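Local coordinates for protein geranyltranstransferase (Legionella pneumophila subsp. pneumophila, PDB 3LOM) that probably catalyses chain elongation of isoprenoid diphosphates, making farnesyl and perhaps geranylgeranyl diphosphate with magnesium as cofactor, at residues R54-V58 and L192-F197; A61-V67 and V200-Q204; Q229-L233 and L298-S302. All blocks are in the same frame, centred on the assembly; numbering follows the deposited sequence.

Contacts 1 and 2 follow one another along the same pair of helices, 53-64 and 178-201, and their centres lie about 11 Å apart. Their segments alternate along the chain, and they touch directly where Phe197 meets Ala61 and where Val58 O meets Val200. Contact 3 comes later; its centre is about 19 Å from that of contact 1 and about 28 Å from that of contact 2. In this mostly helical isoprenoid synthase fold, contacts 1 and 2 hold one helix pair together, from beside a phosphate near the chain's centre to the closing helix ends, while contact 3 joins the last helix, 289-303, to helix 209-236 with its aspartate-rich sequence.

Contact 1 (R54-V58 and L192-F197); sequences RPILV and LILACF. With PO4 (phosphate ion), chain C.
Arg54 carries the shortest polar bond here, and it runs to a bound ion rather than across the helix pair: NH2 donates to O4 of a phosphate ion at 2.8 Å, with an N-H...O angle of 145°. The oxygen lies at the edge of the guanidinium, near its plane. Ile193 and Leu192 approach the same group obliquely, CD1 of Ile193 standing 3.9 Å from NH1 and CD2 of Leu192 4.1 Å from NE, and both side chains cross the arginine at about a right angle. The phosphate probably comes from the crystallisation liquor and also takes a bond from Ile53 N. Its place is consistent with the diphosphate-binding Gly-Gly-Lys-x-x-Arg sequence of this family.

Further along, Cys196 faces helix 53-64. Its SG sits 3.7 Å from Arg54 O, an oxygen that also accepts the helical bond from Val58 N. Val58 has CG1 anti to its backbone N (chi1 167°), and the other branch, CG2, reaches Cys196 CB at 3.8 Å. Leu57 CD2 meets Phe197 CZ obliquely at 4.1 Å.

The two short axes come within 8.9 Å at a crossing angle of -27°, both running the same way. Helix 69-91 packs on the pair through Leu79 and His83, while helix 209-236 meets it through Tyr218, Ile222 and Phe226.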
loop_
_atom_site.group_PDB
_atom_site.type_symbol
_atom_site.label_atom_id
_atom_site.label_comp_id
_atom_site.label_asym_id
_atom_site.label_seq_id
_atom_site.Cartn_x
_atom_site.Cartn_y
_atom_site.Cartn_z
ATOM N N ARG A 54 10.232 3.470 -15.849
ATOM C CA ARG A 54 10.025 2.143 -15.246
ATOM C C ARG A 54 9.202 1.129 -16.079
ATOM O O ARG A 54 9.643 -0.017 -16.213
ATOM C CB ARG A 54 9.524 2.243 -13.794
ATOM C CG ARG A 54 10.578 2.749 -12.823
ATOM C CD ARG A 54 9.962 3.534 -11.676
ATOM N NE ARG A 54 10.969 4.239 -10.882
ATOM C CZ ARG A 54 11.449 5.450 -11.162
ATOM N NH1 ARG A 54 12.365 6.002 -10.372
ATOM N NH2 ARG A 54 11.021 6.115 -12.229
ATOM N N PRO A 55 8.026 1.529 -16.641
ATOM C CA PRO A 55 7.322 0.590 -17.528
ATOM C C PRO A 55 8.104 0.153 -18.759
ATOM O O PRO A 55 8.024 -1.007 -19.140
ATOM C CB PRO A 55 6.096 1.389 -17.978
ATOM C CG PRO A 55 5.826 2.259 -16.881
ATOM C CD PRO A 55 7.163 2.687 -16.343
ATOM N N ILE A 56 8.842 1.080 -19.365
ATOM C CA ILE A 56 9.674 0.791 -20.528
ATOM C C ILE A 56 10.745 -0.259 -20.207
ATOM O O ILE A 56 10.929 -1.214 -20.970
ATOM C CB ILE A 56 10.338 2.075 -21.089
ATOM C CG1 ILE A 56 9.271 3.116 -21.453
ATOM C CG2 ILE A 56 11.201 1.749 -22.312
ATOM C CD1 ILE A 56 9.809 4.534 -21.643
ATOM N N LEU A 57 11.417 -0.088 -19.068
ATOM C CA LEU A 57 12.439 -1.034 -18.604
ATOM C C LEU A 57 11.856 -2.418 -18.391
ATOM O O LEU A 57 12.477 -3.403 -18.767
ATOM C CB LEU A 57 13.111 -0.542 -17.319
ATOM C CG LEU A 57 13.975 0.714 -17.424
ATOM C CD1 LEU A 57 14.244 1.286 -16.037
ATOM C CD2 LEU A 57 15.274 0.450 -18.182
ATOM N N VAL A 58 10.659 -2.476 -17.807
ATOM C CA VAL A 58 9.877 -3.715 -17.716
ATOM C C VAL A 58 9.628 -4.369 -19.084
ATOM O O VAL A 58 9.806 -5.580 -19.236
ATOM C CB VAL A 58 8.538 -3.465 -16.980
ATOM C CG1 VAL A 58 7.560 -4.626 -17.146
ATOM C CG2 VAL A 58 8.807 -3.229 -15.529
ATOM N N LEU A 192 13.468 0.127 -6.287
ATOM C CA LEU A 192 12.280 0.134 -7.144
ATOM C C LEU A 192 12.659 -0.048 -8.613
ATOM O O LEU A 192 12.021 -0.819 -9.316
ATOM C CB LEU A 192 11.428 1.395 -6.944
ATOM C CG LEU A 192 9.973 1.286 -7.422
ATOM C CD1 LEU A 192 9.185 0.303 -6.552
ATOM C CD2 LEU A 192 9.284 2.652 -7.470
ATOM N N ILE A 193 13.696 0.662 -9.059
ATOM C CA ILE A 193 14.285 0.453 -10.389
ATOM C C ILE A 193 14.764 -0.992 -10.589
ATOM O O ILE A 193 14.532 -1.586 -11.649
ATOM C CB ILE A 193 15.403 1.475 -10.679
ATOM C CG1 ILE A 193 14.775 2.853 -10.914
ATOM C CG2 ILE A 193 16.234 1.057 -11.890
ATOM C CD1 ILE A 193 15.707 4.028 -10.726
ATOM N N LEU A 194 15.386 -1.553 -9.552
ATOM C CA LEU A 194 15.828 -2.948 -9.552
ATOM C C LEU A 194 14.644 -3.912 -9.648
ATOM O O LEU A 194 14.732 -4.945 -10.320
ATOM C CB LEU A 194 16.642 -3.237 -8.287
ATOM C CG LEU A 194 17.826 -4.204 -8.307
ATOM C CD1 LEU A 194 18.745 -3.953 -9.500
ATOM C CD2 LEU A 194 18.599 -4.078 -6.993
ATOM N N ALA A 195 13.538 -3.554 -8.989
ATOM C CA ALA A 195 12.291 -4.327 -9.049
ATOM C C ALA A 195 11.727 -4.547 -10.470
ATOM O O ALA A 195 11.060 -5.552 -10.707
ATOM C CB ALA A 195 11.240 -3.716 -8.142
ATOM N N CYS A 196 12.011 -3.630 -11.402
ATOM C CA CYS A 196 11.611 -3.785 -12.812
ATOM C C CYS A 196 12.174 -5.061 -13.404
ATOM O O CYS A 196 11.470 -5.820 -14.068
ATOM C CB CYS A 196 12.095 -2.612 -13.668
ATOM S SG CYS A 196 11.522 -0.995 -13.151
ATOM N N PHE A 197 13.453 -5.286 -13.132
ATOM C CA PHE A 197 14.170 -6.442 -13.625
ATOM C C PHE A 197 13.832 -7.675 -12.792
ATOM O O PHE A 197 13.649 -8.763 -13.337
ATOM C CB PHE A 197 15.668 -6.138 -13.643
ATOM C CG PHE A 197 16.007 -4.846 -14.341
ATOM C CD1 PHE A 197 16.218 -4.818 -15.712
ATOM C CD2 PHE A 197 16.094 -3.650 -13.628
ATOM C CE1 PHE A 197 16.516 -3.624 -16.362
ATOM C CE2 PHE A 197 16.380 -2.454 -14.269
ATOM C CZ PHE A 197 16.599 -2.439 -15.637
HETATM P P PO4 C . 10.262 9.316 -14.406
HETATM O O1 PO4 C . 11.138 10.348 -15.071
HETATM O O2 PO4 C . 8.991 9.974 -13.915
HETATM O O3 PO4 C . 9.918 8.227 -15.396
HETATM O O4 PO4 C . 11.018 8.724 -13.240
#

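Contact 2 (A61-V67 and V200-Q204); sequences AGDLIDV and VLAAQ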
loop_
_atom_site.group_PDB
_atom_site.type_symbol
_atom_site.label_atom_id
_atom_site.label_comp_id
_atom_site.label_asym_id
_atom_site.label_seq_id
_atom_site.Cartn_x
_atom_site.Cartn_y
_atom_site.Cartn_z
ATOM N N ALA A 61 13.280 -5.376 -20.706
ATOM C CA ALA A 61 13.864 -6.502 -19.981
ATOM C C ALA A 61 13.023 -7.756 -20.158
ATOM O O ALA A 61 13.557 -8.867 -20.192
ATOM C CB ALA A 61 14.017 -6.176 -18.500
ATOM N N GLY A 62 11.708 -7.568 -20.267
ATOM C CA GLY A 62 10.775 -8.670 -20.485
ATOM C C GLY A 62 10.912 -9.313 -21.854
ATOM O O GLY A 62 10.705 -10.517 -22.002
ATOM N N ASP A 63 11.261 -8.496 -22.848
ATOM C CA ASP A 63 11.548 -8.955 -24.204
ATOM C C ASP A 63 12.801 -9.812 -24.259
ATOM O O ASP A 63 12.828 -10.822 -24.963
ATOM C CB ASP A 63 11.716 -7.764 -25.150
ATOM C CG ASP A 63 10.428 -7.387 -25.856
ATOM O OD1 ASP A 63 9.353 -7.910 -25.487
ATOM O OD2 ASP A 63 10.497 -6.562 -26.791
ATOM N N LEU A 64 13.822 -9.401 -23.506
ATOM C CA LEU A 64 15.119 -10.081 -23.472
ATOM C C LEU A 64 15.020 -11.537 -23.039
ATOM O O LEU A 64 15.727 -12.391 -23.574
ATOM C CB LEU A 64 16.097 -9.326 -22.571
ATOM C CG LEU A 64 16.645 -8.010 -23.128
ATOM C CD1 LEU A 64 17.349 -7.209 -22.043
ATOM C CD2 LEU A 64 17.574 -8.268 -24.291
ATOM N N ILE A 65 14.132 -11.817 -22.090
ATOM C CA ILE A 65 13.860 -13.198 -21.689
ATOM C C ILE A 65 12.505 -13.710 -22.202
ATOM O O ILE A 65 11.964 -14.696 -21.684
ATOM C CB ILE A 65 14.038 -13.428 -20.153
ATOM C CG1 ILE A 65 13.044 -12.597 -19.328
ATOM C CG2 ILE A 65 15.480 -13.140 -19.746
ATOM C CD1 ILE A 65 13.004 -12.978 -17.863
ATOM N N ASP A 66 11.983 -13.027 -23.225
ATOM C CA ASP A 66 10.802 -13.455 -23.999
ATOM C C ASP A 66 9.548 -13.818 -23.183
ATOM O O ASP A 66 8.875 -14.812 -23.476
ATOM C CB ASP A 66 11.171 -14.601 -24.958
ATOM C CG ASP A 66 12.299 -14.234 -25.904
ATOM O OD1 ASP A 66 13.289 -14.991 -25.954
ATOM O OD2 ASP A 66 12.204 -13.193 -26.591
ATOM N N VAL A 67 9.237 -13.021 -22.165
ATOM C CA VAL A 67 8.018 -13.253 -21.387
ATOM C C VAL A 67 6.817 -12.573 -22.070
ATOM O O VAL A 67 6.987 -11.600 -22.815
ATOM C CB VAL A 67 8.193 -12.876 -19.875
ATOM C CG1 VAL A 67 8.328 -11.388 -19.689
ATOM C CG2 VAL A 67 7.060 -13.447 -19.017
ATOM N N VAL A 200 10.254 -9.060 -13.481
ATOM C CA VAL A 200 10.364 -9.703 -14.792
ATOM C C VAL A 200 11.014 -11.093 -14.671
ATOM O O VAL A 200 10.551 -12.055 -15.293
ATOM C CB VAL A 200 11.098 -8.759 -15.813
ATOM C CG1 VAL A 200 11.814 -9.531 -16.912
ATOM C CG2 VAL A 200 10.114 -7.769 -16.430
ATOM N N LEU A 201 12.051 -11.196 -13.835
ATOM C CA LEU A 201 12.755 -12.463 -13.586
ATOM C C LEU A 201 11.908 -13.502 -12.855
ATOM O O LEU A 201 12.054 -14.701 -13.094
ATOM C CB LEU A 201 14.058 -12.223 -12.820
ATOM C CG LEU A 201 15.230 -11.689 -13.648
ATOM C CD1 LEU A 201 16.298 -11.108 -12.738
ATOM C CD2 LEU A 201 15.816 -12.763 -14.575
ATOM N N ALA A 202 11.013 -13.042 -11.985
ATOM C CA ALA A 202 10.151 -13.944 -11.224
ATOM C C ALA A 202 8.996 -14.524 -12.056
ATOM O O ALA A 202 8.209 -15.331 -11.553
ATOM C CB ALA A 202 9.633 -13.251 -9.965
ATOM N N ALA A 203 8.909 -14.120 -13.324
ATOM C CA ALA A 203 7.937 -14.683 -14.265
ATOM C C ALA A 203 8.361 -16.046 -14.827
ATOM O O ALA A 203 7.521 -16.799 -15.326
ATOM C CB ALA A 203 7.670 -13.714 -15.394
ATOM N N GLN A 204 9.656 -16.360 -14.747
ATOM C CA GLN A 204 10.180 -17.626 -15.277
ATOM C C GLN A 204 10.609 -18.590 -14.170
ATOM O O GLN A 204 11.020 -18.170 -13.085
ATOM C CB GLN A 204 11.349 -17.394 -16.242
ATOM C CG GLN A 204 11.281 -16.119 -17.075
ATOM C CD GLN A 204 10.349 -16.217 -18.272
ATOM O OE1 GLN A 204 9.125 -16.175 -18.132
ATOM N NE2 GLN A 204 10.930 -16.319 -19.461
#
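Apolar packing makes up most of this contact, with Ile65 and Val200 in the middle. Ile65 is the first residue past the end of helix 53-64; with CG1 between backbone N and carbonyl carbon (chi1 63°), this branch carries CD1 against Val200 and Gln204. That terminal CD1 lies 3.8 Å from Val200 CG1. The same methyl touches Gln204 CG at 3.7 Å, the two side chains running past each other in opposite directions. Val200 CG1 also rests on the backbone of the facing helix, 3.8 Å from Gly62 CA. A second apolar pair lies beside the first: Val67 CG2 packs on Ala203 CB at 3.7 Å.

One polar pair approaches closely across the interface without bonding. Gln204 NE2 comes within 2.9 Å of Ile65 O, but the angle is too poor for a hydrogen bond. The amide's other end, OE1, lies 3.5 Å from the methyl Val67 CG2.

Backbone hydrogen bonds act within each side. On one side a Schellman motif closes helix 53-64: Val67 N bonds to Gly62 O at 2.9 Å and Asp66 N to Asp63 O, with Asp66 as the C-prime residue of positive phi. This reversal brings Val67 back toward the partner. On the other side a type I turn, Leu201 to Gln204, begins at the last residue of helix 178-201 and presents Ala203 and Gln204; its own bond, Gln204 N to Leu201 O, is weak. Charged groups are satisfied outside the pair, Asp66 by a salt bridge to Lys287 and Asp63 by a hydrogen bond to Tyr16.

The chemistry implies that the two helix ends meet by shape and methyl packing, the Schellman bonds setting the course of the first chain before it reaches the second.

Contact 3 (Q229-L233 and L298-S302); sequences QDDYL and LQNRS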
loop_
_atom_site.group_PDB
_atom_site.type_symbol
_atom_site.label_atom_id
_atom_site.label_comp_id
_atom_site.label_asym_id
_atom_site.label_seq_id
_atom_site.Cartn_x
_atom_site.Cartn_y
_atom_site.Cartn_z
ATOM N N GLN A 229 23.027 11.864 -12.458
ATOM C CA GLN A 229 22.594 12.793 -13.506
ATOM C C GLN A 229 21.716 13.918 -12.973
ATOM O O GLN A 229 21.933 15.079 -13.313
ATOM C CB GLN A 229 21.881 12.052 -14.640
ATOM C CG GLN A 229 22.831 11.349 -15.604
ATOM C CD GLN A 229 22.109 10.570 -16.685
ATOM O OE1 GLN A 229 21.269 9.717 -16.401
ATOM N NE2 GLN A 229 22.443 10.854 -17.935
ATOM N N ASP A 230 20.747 13.565 -12.127
ATOM C CA ASP A 230 19.829 14.537 -11.519
ATOM C C ASP A 230 20.557 15.586 -10.686
ATOM O O ASP A 230 20.252 16.771 -10.789
ATOM C CB ASP A 230 18.753 13.831 -10.684
ATOM C CG ASP A 230 17.759 13.062 -11.544
ATOM O OD1 ASP A 230 16.951 12.288 -10.982
ATOM O OD2 ASP A 230 17.791 13.222 -12.783
ATOM N N ASP A 231 21.533 15.148 -9.892
ATOM C CA ASP A 231 22.371 16.056 -9.101
ATOM C C ASP A 231 23.298 16.895 -9.983
ATOM O O ASP A 231 23.554 18.065 -9.686
ATOM C CB ASP A 231 23.179 15.275 -8.060
ATOM C CG ASP A 231 22.300 14.638 -6.987
ATOM O OD1 ASP A 231 21.076 14.898 -6.959
ATOM O OD2 ASP A 231 22.842 13.878 -6.159
ATOM N N TYR A 232 23.776 16.290 -11.072
ATOM C CA TYR A 232 24.620 16.962 -12.060
ATOM C C TYR A 232 23.852 18.039 -12.819
ATOM O O TYR A 232 24.387 19.117 -13.081
ATOM C CB TYR A 232 25.204 15.940 -13.046
ATOM C CG TYR A 232 26.074 16.527 -14.143
ATOM C CD1 TYR A 232 27.347 17.025 -13.864
ATOM C CD2 TYR A 232 25.628 16.563 -15.466
ATOM C CE1 TYR A 232 28.147 17.561 -14.871
ATOM C CE2 TYR A 232 26.420 17.094 -16.478
ATOM C CZ TYR A 232 27.676 17.588 -16.176
ATOM O OH TYR A 232 28.460 18.111 -17.177
ATOM N N LEU A 233 22.604 17.731 -13.165
ATOM C CA LEU A 233 21.748 18.631 -13.937
ATOM C C LEU A 233 21.397 19.900 -13.161
ATOM O O LEU A 233 21.901 20.973 -13.492
ATOM C CB LEU A 233 20.483 17.905 -14.420
ATOM C CG LEU A 233 20.403 17.288 -15.827
ATOM C CD1 LEU A 233 21.705 16.655 -16.321
ATOM C CD2 LEU A 233 19.258 16.279 -15.892
ATOM N N LEU A 298 19.349 7.890 -22.504
ATOM C CA LEU A 298 19.372 8.289 -21.095
ATOM C C LEU A 298 20.718 8.876 -20.681
ATOM O O LEU A 298 20.772 9.743 -19.816
ATOM C CB LEU A 298 19.013 7.105 -20.194
ATOM C CG LEU A 298 17.564 6.614 -20.226
ATOM C CD1 LEU A 298 17.503 5.139 -19.867
ATOM C CD2 LEU A 298 16.683 7.435 -19.296
ATOM N N GLN A 299 21.794 8.399 -21.301
ATOM C CA GLN A 299 23.130 8.948 -21.075
ATOM C C GLN A 299 23.290 10.355 -21.657
ATOM O O GLN A 299 23.900 11.225 -21.027
ATOM C CB GLN A 299 24.203 7.999 -21.628
ATOM C CG GLN A 299 25.642 8.476 -21.422
ATOM C CD GLN A 299 26.683 7.392 -21.652
ATOM O OE1 GLN A 299 27.854 7.569 -21.316
ATOM N NE2 GLN A 299 26.262 6.263 -22.218
ATOM N N ASN A 300 22.718 10.579 -22.838
ATOM C CA ASN A 300 22.936 11.822 -23.591
ATOM C C ASN A 300 22.186 13.080 -23.110
ATOM O O ASN A 300 22.441 14.177 -23.618
ATOM C CB ASN A 300 22.728 11.597 -25.098
ATOM C CG ASN A 300 23.841 10.762 -25.734
ATOM O OD1 ASN A 300 24.598 10.068 -25.047
ATOM N ND2 ASN A 300 23.932 10.819 -27.059
ATOM N N ARG A 301 21.282 12.935 -22.137
ATOM C CA ARG A 301 20.670 14.110 -21.484
ATOM C C ARG A 301 21.594 14.729 -20.425
ATOM O O ARG A 301 21.238 15.712 -19.773
ATOM C CB ARG A 301 19.262 13.824 -20.925
ATOM C CG ARG A 301 19.051 12.454 -20.300
ATOM C CD ARG A 301 17.676 12.334 -19.651
ATOM N NE ARG A 301 17.693 12.749 -18.248
ATOM C CZ ARG A 301 17.787 11.916 -17.211
ATOM N NH1 ARG A 301 17.866 10.602 -17.403
ATOM N NH2 ARG A 301 17.800 12.399 -15.973
ATOM N N SER A 302 22.779 14.134 -20.276
ATOM C CA SER A 302 23.882 14.697 -19.504
ATOM C C SER A 302 24.970 15.234 -20.446
ATOM O O SER A 302 25.718 16.145 -20.085
ATOM C CB SER A 302 24.467 13.631 -18.571
ATOM O OG SER A 302 25.569 14.132 -17.835
#
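Gln229 bonds directly to the backbone of helix 289-303: its NE2 donates to Leu298 O at 2.8 Å, with a nearly straight N-H...O angle of 162°. The donor lies in the carbonyl plane, on a lone pair. An extended chain beyond CG (chi2 177°) carries the amide across to this oxygen. Its OE1 lies 3.7 Å from Arg301 NH1, obliquely to the guanidinium.

Arg301 folds back toward the aspartate-rich helix and forms a long salt bridge, NH2 to Asp230 OD2 at 3.3 Å. The carboxylate oxygen stands at the guanidinium edge, near its plane, yet the two flat groups are turned 53° apart. Leu233 runs across this arginine and sets CD1 3.6 Å from Arg301 O. Ser302 fills the other part of the contact, with OG 3.4 Å from Tyr232 CE2 and placed obliquely to the ring.

The second shell helps position the groups that make these contacts. Tyr274 OH is hydrogen-bonded to Gln229 OE1, consistent with the amide being oriented with NE2 toward Leu298, and Glu267 bonds to Tyr232 OH. Helix 289-303 is kinked here: Ser302 N bonds to Gln299 O rather than one residue further back, so Gln229 serves a carbonyl that the regular helical pattern would have used.

Asp230 and Asp231 belong to the second aspartate-rich motif, which in relatives binds magnesium-diphosphate. One nearly straight amide bond and a longer salt bridge thus link the last helix to the helix carrying that motif.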